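Local atomic coordinates of protein piwi (Drosophila melanogaster, PDB entry 6KR6), a protein that binds piRNAs of 24 to 30 nucleotides and uses them to repress transposable elements, as a member of the Piwi branch of the argonaute family. Residues A[400-405]-A[711-717]; A[408-412]-A[565-569]; A[726-730]-A[761-765]. All blocks are in the same frame, centred on the assembly; numbering follows the deposited sequence.

Overall arrangement
Contacts 1 and 2 use consecutive strands, 392-405 and 409-411, which pair with 712-714 and 567-568 respectively; the centres of the two contacts are about 24 Å apart. Contact 1 is partly buried, with Q401 exposed, and mixes backbone bonds with valine and isoleucine packing. Contact 2 is buried and adds an aromatic corner and a polar end. Contact 3, also buried, lacks hydrogen bonds between its segments and sets strand 725-729 against helix 754-764. It shares a sheet with contact 1, since strands 712-714 and 725-729 are neighbours bonded through G711, T712 and V729. Its helix also reaches contact 2, where K763 NZ meets Q408 OE1.

Contact 1 of 3, residues A[400-405]-A[711-717]; sequences VQGRII and GTIVDDV
V400 and V717 meet tip to tip at one end of this antiparallel pairing, V400 CG1 lying 3.6 Å from V717 CB. V400 CG1 stands anti to the backbone N (chi1 -174°), which also lays it across V714, the two side chains at about a right angle. Alongside, Q401 crosses V717 obliquely, its NE2 3.3 Å from V717 CG2. Farther on, R403 and I713 lie side by side and point the same way, on the sheet face opposite to that of I404 and T712. Their backbones form the hydrogen-bonded pair: R403 N donates to I713 O at 3.0 Å, while the return bond from I713 N to R403 O is weak. I405 N adds a straight bond to G711 O (2.7 Å, 169°). Next to it, I405 CD1 packs on I713 CD1 at 3.7 Å. G711 and T712 both face V729, forming a G1 bulge. D715 OD2 sits near the plane of the R403 guanidinium, at its edge, but 4.3 Å from NH2. Because R403 NH2 is hydrogen-bonded to Q758 OE1 of helix 754-764, D715 probably supplies only background attraction, and the strands are joined mainly by backbone bonds and aliphatic packing.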
loop_
_atom_site.group_PDB
_atom_site.type_symbol
_atom_site.label_atom_id
_atom_site.label_comp_id
_atom_site.label_asym_id
_atom_site.label_seq_id
_atom_site.Cartn_x
_atom_site.Cartn_y
_atom_site.Cartn_z
ATOM N N VAL A 400 -4.903 13.035 19.656
ATOM C CA VAL A 400 -4.944 14.064 18.623
ATOM C C VAL A 400 -6.342 14.660 18.533
ATOM O O VAL A 400 -7.349 13.999 18.811
ATOM C CB VAL A 400 -4.501 13.507 17.252
ATOM C CG1 VAL A 400 -4.413 14.614 16.217
ATOM C CG2 VAL A 400 -3.163 12.827 17.374
ATOM N N GLN A 401 -6.392 15.935 18.151
ATOM C CA GLN A 401 -7.638 16.585 17.778
ATOM C C GLN A 401 -7.973 16.254 16.328
ATOM O O GLN A 401 -7.101 16.292 15.453
ATOM C CB GLN A 401 -7.532 18.100 17.973
ATOM C CG GLN A 401 -6.494 18.813 17.094
ATOM C CD GLN A 401 -5.055 18.603 17.548
ATOM O OE1 GLN A 401 -4.686 17.528 18.023
ATOM N NE2 GLN A 401 -4.234 19.638 17.403
ATOM N N GLY A 402 -9.234 15.908 16.077
ATOM C CA GLY A 402 -9.684 15.608 14.736
ATOM C C GLY A 402 -11.126 16.032 14.579
ATOM O O GLY A 402 -11.733 16.574 15.502
ATOM N N ARG A 403 -11.684 15.769 13.401
ATOM C CA ARG A 403 -13.071 16.106 13.128
ATOM C C ARG A 403 -13.707 15.009 12.286
ATOM O O ARG A 403 -13.039 14.354 11.481
ATOM C CB ARG A 403 -13.189 17.469 12.428
ATOM C CG ARG A 403 -13.704 17.416 11.000
ATOM C CD ARG A 403 -13.785 18.806 10.396
ATOM N NE ARG A 403 -12.484 19.289 9.945
ATOM C CZ ARG A 403 -12.074 19.246 8.682
ATOM N NH1 ARG A 403 -12.867 18.745 7.744
ATOM N NH2 ARG A 403 -10.874 19.706 8.355
ATOM N N ILE A 404 -15.004 14.810 12.493
ATOM C CA ILE A 404 -15.789 13.814 11.777
ATOM C C ILE A 404 -16.680 14.550 10.786
ATOM O O ILE A 404 -17.441 15.448 11.171
ATOM C CB ILE A 404 -16.620 12.952 12.739
ATOM C CG1 ILE A 404 -15.735 12.406 13.862
ATOM C CG2 ILE A 404 -17.286 11.809 11.995
ATOM C CD1 ILE A 404 -16.483 11.552 14.868
ATOM N N ILE A 405 -16.576 14.173 9.511
ATOM C CA ILE A 405 -17.384 14.794 8.469
ATOM C C ILE A 405 -18.836 14.367 8.629
ATOM O O ILE A 405 -19.130 13.220 8.992
ATOM C CB ILE A 405 -16.845 14.414 7.077
ATOM C CG1 ILE A 405 -15.357 14.748 6.963
ATOM C CG2 ILE A 405 -17.621 15.127 5.980
ATOM C CD1 ILE A 405 -15.067 16.223 6.838
ATOM N N GLY A 711 -15.742 9.045 8.152
ATOM C CA GLY A 711 -15.711 10.491 8.084
ATOM C C GLY A 711 -14.729 11.161 9.019
ATOM O O GLY A 711 -14.638 12.393 9.011
ATOM N N THR A 712 -13.992 10.396 9.820
ATOM C CA THR A 712 -13.045 10.976 10.759
ATOM C C THR A 712 -11.804 11.464 10.025
ATOM O O THR A 712 -11.352 10.843 9.058
ATOM C CB THR A 712 -12.658 9.953 11.827
ATOM O OG1 THR A 712 -13.835 9.289 12.301
ATOM C CG2 THR A 712 -11.978 10.643 12.997
ATOM N N ILE A 713 -11.249 12.583 10.488
ATOM C CA ILE A 713 -10.145 13.247 9.801
ATOM C C ILE A 713 -9.149 13.770 10.824
ATOM O O ILE A 713 -9.533 14.440 11.789
ATOM C CB ILE A 713 -10.645 14.397 8.903
ATOM C CG1 ILE A 713 -11.321 13.833 7.654
ATOM C CG2 ILE A 713 -9.502 15.333 8.530
ATOM C CD1 ILE A 713 -11.679 14.873 6.634
ATOM N N VAL A 714 -7.872 13.469 10.609
ATOM C CA VAL A 714 -6.764 14.063 11.350
ATOM C C VAL A 714 -5.972 14.916 10.368
ATOM O O VAL A 714 -5.486 14.406 9.353
ATOM C CB VAL A 714 -5.869 12.990 11.990
ATOM C CG1 VAL A 714 -4.723 13.642 12.748
ATOM C CG2 VAL A 714 -6.681 12.086 12.903
ATOM N N ASP A 715 -5.844 16.212 10.657
ATOM C CA ASP A 715 -5.137 17.126 9.762
ATOM C C ASP A 715 -4.020 17.842 10.514
ATOM O O ASP A 715 -4.281 18.614 11.443
ATOM C CB ASP A 715 -6.096 18.129 9.106
ATOM C CG ASP A 715 -6.789 19.034 10.108
ATOM O OD1 ASP A 715 -7.221 18.537 11.169
ATOM O OD2 ASP A 715 -6.898 20.248 9.829
ATOM N N ASP A 716 -2.777 17.553 10.121
ATOM C CA ASP A 716 -1.601 18.350 10.480
ATOM C C ASP A 716 -1.325 18.349 11.986
ATOM O O ASP A 716 -1.195 19.402 12.617
ATOM C CB ASP A 716 -1.733 19.778 9.943
ATOM C CG ASP A 716 -1.493 19.857 8.446
ATOM O OD1 ASP A 716 -0.506 19.257 7.968
ATOM O OD2 ASP A 716 -2.293 20.514 7.746
ATOM N N VAL A 717 -1.216 17.150 12.560
ATOM C CA VAL A 717 -0.696 16.982 13.914
ATOM C C VAL A 717 0.274 15.808 13.915
ATOM O O VAL A 717 1.457 15.966 14.239
ATOM C CB VAL A 717 -1.814 16.768 14.952
ATOM C CG1 VAL A 717 -1.211 16.635 16.343
ATOM C CG2 VAL A 717 -2.814 17.915 14.918
#

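Contact 2 of 3, residues A[408-412]-A[565-569]; sequences QNIVF and PWMIE
The F412 ring carries W566 CB over one face, a CH-pi contact 4.2 Å from the ring centroid and 15° off its normal. The setting is a small antiparallel sheet in which strand 409-411 lies between 416-418 and the short strand 567-568. P565 O approaches the F412 phenyl group obliquely, nearest to CD1. The W566 indole lies alongside I410, pointing the same way, and receives the I410 CG2 methyl obliquely, 3.4 Å from W566 CD1. Outside the two segments, W425 and Y769 each meet the indole edge-to-face, and its NE1 bonds H766 O, so this buried ring is fixed on several sides. V411 and M567 form the hydrogen-bonded pair, with V411 N bonded to M567 O at 2.7 Å and M567 N to V411 O at 3.2 Å. At the other end N409 and E569 run side by side with amide and carboxylate planes 90° apart. The bond from N409 ND2 to E569 OE1 is weak, at 3.4 Å; the stronger partner of the carboxylate is K416, which forms a salt bridge with OE2. Replacing E569 with an alanine would probably leave K416 without its charged mate and let the N409 amide turn more freely. Away from this polar end, the side chain of P565 is about 8 Å from those of Q556 and L810, which hold a zinc ion here and are inferred to bind magnesium. Back near N409, I568 CG1 is anti to the backbone N (chi1 -173°), which carries the CD1 methyl of I568 to the aliphatic base of Q408, 3.5 Å from Q408 CB.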
loop_
_atom_site.group_PDB
_atom_site.type_symbol
_atom_site.label_atom_id
_atom_site.label_comp_id
_atom_site.label_asym_id
_atom_site.label_seq_id
_atom_site.Cartn_x
_atom_site.Cartn_y
_atom_site.Cartn_z
ATOM N N GLN A 408 -23.212 12.196 4.268
ATOM C CA GLN A 408 -23.486 12.667 2.921
ATOM C C GLN A 408 -24.774 12.046 2.394
ATOM O O GLN A 408 -25.223 10.996 2.861
ATOM C CB GLN A 408 -22.315 12.341 1.991
ATOM C CG GLN A 408 -20.988 12.931 2.445
ATOM C CD GLN A 408 -21.033 14.441 2.575
ATOM O OE1 GLN A 408 -21.120 15.159 1.580
ATOM N NE2 GLN A 408 -20.977 14.931 3.807
ATOM N N ASN A 409 -25.371 12.716 1.411
ATOM C CA ASN A 409 -26.662 12.318 0.859
ATOM C C ASN A 409 -26.476 11.567 -0.453
ATOM O O ASN A 409 -25.849 12.077 -1.387
ATOM C CB ASN A 409 -27.557 13.539 0.642
ATOM C CG ASN A 409 -28.291 13.957 1.902
ATOM O OD1 ASN A 409 -28.857 13.124 2.611
ATOM N ND2 ASN A 409 -28.282 15.254 2.188
ATOM N N ILE A 410 -27.035 10.362 -0.518
ATOM C CA ILE A 410 -27.014 9.529 -1.713
ATOM C C ILE A 410 -28.300 9.780 -2.488
ATOM O O ILE A 410 -29.400 9.637 -1.940
ATOM C CB ILE A 410 -26.871 8.042 -1.344
ATOM C CG1 ILE A 410 -25.869 7.872 -0.199
ATOM C CG2 ILE A 410 -26.430 7.235 -2.545
ATOM C CD1 ILE A 410 -24.468 8.346 -0.527
ATOM N N VAL A 411 -28.164 10.141 -3.761
ATOM C CA VAL A 411 -29.280 10.577 -4.595
ATOM C C VAL A 411 -29.721 9.431 -5.493
ATOM O O VAL A 411 -28.886 8.690 -6.027
ATOM C CB VAL A 411 -28.882 11.808 -5.433
ATOM C CG1 VAL A 411 -30.066 12.332 -6.229
ATOM C CG2 VAL A 411 -28.299 12.898 -4.541
ATOM N N PHE A 412 -31.036 9.280 -5.668
ATOM C CA PHE A 412 -31.615 8.337 -6.610
ATOM C C PHE A 412 -32.601 9.092 -7.493
ATOM O O PHE A 412 -32.809 10.300 -7.334
ATOM C CB PHE A 412 -32.319 7.183 -5.883
ATOM C CG PHE A 412 -31.399 6.301 -5.083
ATOM C CD1 PHE A 412 -31.022 5.057 -5.562
ATOM C CD2 PHE A 412 -30.925 6.707 -3.846
ATOM C CE1 PHE A 412 -30.185 4.235 -4.829
ATOM C CE2 PHE A 412 -30.084 5.890 -3.109
ATOM C CZ PHE A 412 -29.715 4.652 -3.601
ATOM N N PRO A 565 -26.259 4.199 -10.852
ATOM C CA PRO A 565 -27.223 3.790 -9.815
ATOM C C PRO A 565 -27.540 4.889 -8.818
ATOM O O PRO A 565 -28.696 5.014 -8.393
ATOM C CB PRO A 565 -26.530 2.596 -9.141
ATOM C CG PRO A 565 -25.487 2.156 -10.105
ATOM C CD PRO A 565 -25.030 3.395 -10.802
ATOM N N TRP A 566 -26.549 5.679 -8.412
ATOM C CA TRP A 566 -26.775 6.764 -7.468
ATOM C C TRP A 566 -25.711 7.836 -7.679
ATOM O O TRP A 566 -24.800 7.683 -8.496
ATOM C CB TRP A 566 -26.793 6.247 -6.023
ATOM C CG TRP A 566 -25.492 5.667 -5.529
ATOM C CD1 TRP A 566 -24.389 6.359 -5.115
ATOM C CD2 TRP A 566 -25.173 4.278 -5.368
ATOM N NE1 TRP A 566 -23.402 5.489 -4.721
ATOM C CE2 TRP A 566 -23.859 4.205 -4.867
ATOM C CE3 TRP A 566 -25.868 3.088 -5.609
ATOM C CZ2 TRP A 566 -23.226 2.995 -4.600
ATOM C CZ3 TRP A 566 -25.239 1.888 -5.343
ATOM C CH2 TRP A 566 -23.932 1.851 -4.844
ATOM N N MET A 567 -25.831 8.927 -6.925
ATOM C CA MET A 567 -24.947 10.073 -7.082
ATOM C C MET A 567 -24.871 10.823 -5.759
ATOM O O MET A 567 -25.744 10.694 -4.896
ATOM C CB MET A 567 -25.429 10.982 -8.228
ATOM C CG MET A 567 -24.645 12.281 -8.469
ATOM S SD MET A 567 -22.858 12.110 -8.661
ATOM C CE MET A 567 -22.741 10.772 -9.838
ATOM N N ILE A 568 -23.802 11.593 -5.602
ATOM C CA ILE A 568 -23.563 12.382 -4.410
ATOM C C ILE A 568 -23.917 13.834 -4.710
ATOM O O ILE A 568 -23.954 14.268 -5.865
ATOM C CB ILE A 568 -22.093 12.237 -3.947
ATOM C CG1 ILE A 568 -21.855 12.917 -2.598
ATOM C CG2 ILE A 568 -21.144 12.789 -5.001
ATOM C CD1 ILE A 568 -22.744 12.410 -1.500
ATOM N N GLU A 569 -24.208 14.595 -3.656
ATOM C CA GLU A 569 -24.398 16.038 -3.785
ATOM C C GLU A 569 -23.046 16.695 -4.036
ATOM O O GLU A 569 -22.175 16.694 -3.161
ATOM C CB GLU A 569 -25.060 16.600 -2.531
ATOM C CG GLU A 569 -26.530 16.243 -2.383
ATOM C CD GLU A 569 -27.135 16.799 -1.108
ATOM O OE1 GLU A 569 -26.409 16.866 -0.093
ATOM O OE2 GLU A 569 -28.327 17.175 -1.122
#

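Contact 3 of 3, residues A[726-730]-A[761-765]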
loop_
_atom_site.group_PDB
_atom_site.type_symbol
_atom_site.label_atom_id
_atom_site.label_comp_id
_atom_site.label_asym_id
_atom_site.label_seq_id
_atom_site.Cartn_x
_atom_site.Cartn_y
_atom_site.Cartn_z
ATOM N N PHE A 726 -3.233 14.862 4.855
ATOM C CA PHE A 726 -4.116 14.545 5.970
ATOM C C PHE A 726 -4.423 13.054 5.959
ATOM O O PHE A 726 -4.066 12.326 5.028
ATOM C CB PHE A 726 -5.408 15.370 5.918
ATOM C CG PHE A 726 -6.235 15.141 4.680
ATOM C CD1 PHE A 726 -6.029 15.902 3.541
ATOM C CD2 PHE A 726 -7.230 14.175 4.662
ATOM C CE1 PHE A 726 -6.792 15.699 2.405
ATOM C CE2 PHE A 726 -7.994 13.967 3.529
ATOM C CZ PHE A 726 -7.775 14.730 2.399
ATOM N N TYR A 727 -5.083 12.611 7.023
ATOM C CA TYR A 727 -5.598 11.257 7.138
ATOM C C TYR A 727 -7.120 11.293 7.118
ATOM O O TYR A 727 -7.742 12.264 7.558
ATOM C CB TYR A 727 -5.119 10.577 8.426
ATOM C CG TYR A 727 -3.624 10.364 8.513
ATOM C CD1 TYR A 727 -2.999 9.370 7.770
ATOM C CD2 TYR A 727 -2.841 11.143 9.355
ATOM C CE1 TYR A 727 -1.633 9.168 7.853
ATOM C CE2 TYR A 727 -1.475 10.947 9.447
ATOM C CZ TYR A 727 -0.878 9.959 8.695
ATOM O OH TYR A 727 0.482 9.764 8.785
ATOM N N LEU A 728 -7.714 10.222 6.602
ATOM C CA LEU A 728 -9.162 10.101 6.542
ATOM C C LEU A 728 -9.549 8.648 6.760
ATOM O O LEU A 728 -8.940 7.743 6.181
ATOM C CB LEU A 728 -9.711 10.604 5.202
ATOM C CG LEU A 728 -11.157 10.255 4.831
ATOM C CD1 LEU A 728 -12.149 10.959 5.741
ATOM C CD2 LEU A 728 -11.446 10.581 3.369
ATOM N N VAL A 729 -10.547 8.435 7.608
ATOM C CA VAL A 729 -11.194 7.141 7.762
ATOM C C VAL A 729 -12.550 7.251 7.080
ATOM O O VAL A 729 -13.416 8.016 7.517
ATOM C CB VAL A 729 -11.333 6.742 9.236
ATOM C CG1 VAL A 729 -12.361 5.631 9.387
ATOM C CG2 VAL A 729 -9.990 6.300 9.790
ATOM N N SER A 730 -12.726 6.508 5.995
ATOM C CA SER A 730 -13.955 6.545 5.216
ATOM C C SER A 730 -14.761 5.261 5.299
ATOM O O SER A 730 -15.991 5.314 5.306
ATOM C CB SER A 730 -13.635 6.844 3.748
ATOM O OG SER A 730 -12.677 5.931 3.244
ATOM N N THR A 761 -13.173 14.859 -1.055
ATOM C CA THR A 761 -12.613 13.511 -1.104
ATOM C C THR A 761 -13.531 12.508 -0.411
ATOM O O THR A 761 -13.749 11.397 -0.918
ATOM C CB THR A 761 -11.222 13.500 -0.471
ATOM O OG1 THR A 761 -10.413 14.514 -1.083
ATOM C CG2 THR A 761 -10.563 12.149 -0.671
ATOM N N TYR A 762 -14.090 12.883 0.741
ATOM C CA TYR A 762 -15.039 12.003 1.415
ATOM C C TYR A 762 -16.270 11.757 0.548
ATOM O O TYR A 762 -16.816 10.647 0.533
ATOM C CB TYR A 762 -15.435 12.592 2.771
ATOM C CG TYR A 762 -16.271 11.660 3.624
ATOM C CD1 TYR A 762 -15.816 10.390 3.953
ATOM C CD2 TYR A 762 -17.509 12.058 4.113
ATOM C CE1 TYR A 762 -16.573 9.538 4.735
ATOM C CE2 TYR A 762 -18.273 11.213 4.898
ATOM C CZ TYR A 762 -17.801 9.956 5.206
ATOM O OH TYR A 762 -18.558 9.113 5.986
ATOM N N LYS A 763 -16.715 12.782 -0.186
ATOM C CA LYS A 763 -17.810 12.603 -1.137
ATOM C C LYS A 763 -17.434 11.607 -2.225
ATOM O O LYS A 763 -18.180 10.661 -2.506
ATOM C CB LYS A 763 -18.191 13.946 -1.763
ATOM C CG LYS A 763 -19.055 14.840 -0.894
ATOM C CD LYS A 763 -19.318 16.165 -1.592
ATOM C CE LYS A 763 -20.100 17.126 -0.712
ATOM N NZ LYS A 763 -21.453 16.607 -0.368
ATOM N N MET A 764 -16.273 11.810 -2.855
ATOM C CA MET A 764 -15.823 10.911 -3.912
ATOM C C MET A 764 -15.616 9.492 -3.407
ATOM O O MET A 764 -15.556 8.560 -4.215
ATOM C CB MET A 764 -14.529 11.438 -4.539
ATOM C CG MET A 764 -14.670 12.790 -5.227
ATOM S SD MET A 764 -15.955 12.820 -6.492
ATOM C CE MET A 764 -15.412 11.493 -7.563
ATOM N N CYS A 765 -15.486 9.312 -2.093
ATOM C CA CYS A 765 -15.432 7.974 -1.511
ATOM C C CYS A 765 -16.782 7.255 -1.501
ATOM O O CYS A 765 -16.830 6.088 -1.099
ATOM C CB CYS A 765 -14.880 8.044 -0.085
ATOM S SG CYS A 765 -13.077 8.114 0.012
#
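In both L728 and Y762, CG is anti to the backbone N (chi1 166° and -172°), settings that bring L728 CD1 to 4.1 Å from Y762 CD1. The two side chains cross at about a right angle, and the methyl meets the ring obliquely. This is strand-on-helix packing in the RNase H-like Piwi domain: strand 725-729, flanked by 712-714 and 741-745, lies against the end of helix 754-764. The other methyl of L728, CD2, meets both T761 of the last helical turn, 4.4 Å from its CG2, and C765 just past it, 4.5 Å from its SG. F726 directs its ring edge at T761, with OG1 near the ring plane; that hydroxyl is hydrogen-bonded to Y650 OH and M757 O, so its polar needs are met away from the phenyl group. No hydrogen bond joins the two segments. Buried apolar surfaces therefore carry the contact; the side chain of C765 is about 12 Å from that of D652, an active-site residue by similarity. Where the strand gives way to loop, S730 closes the interface: its CA lies at the edge of the Y762 ring, 4.0 Å from CE1, and its OG, bonded to T775 O, stands 3.9 Å from C765 SG.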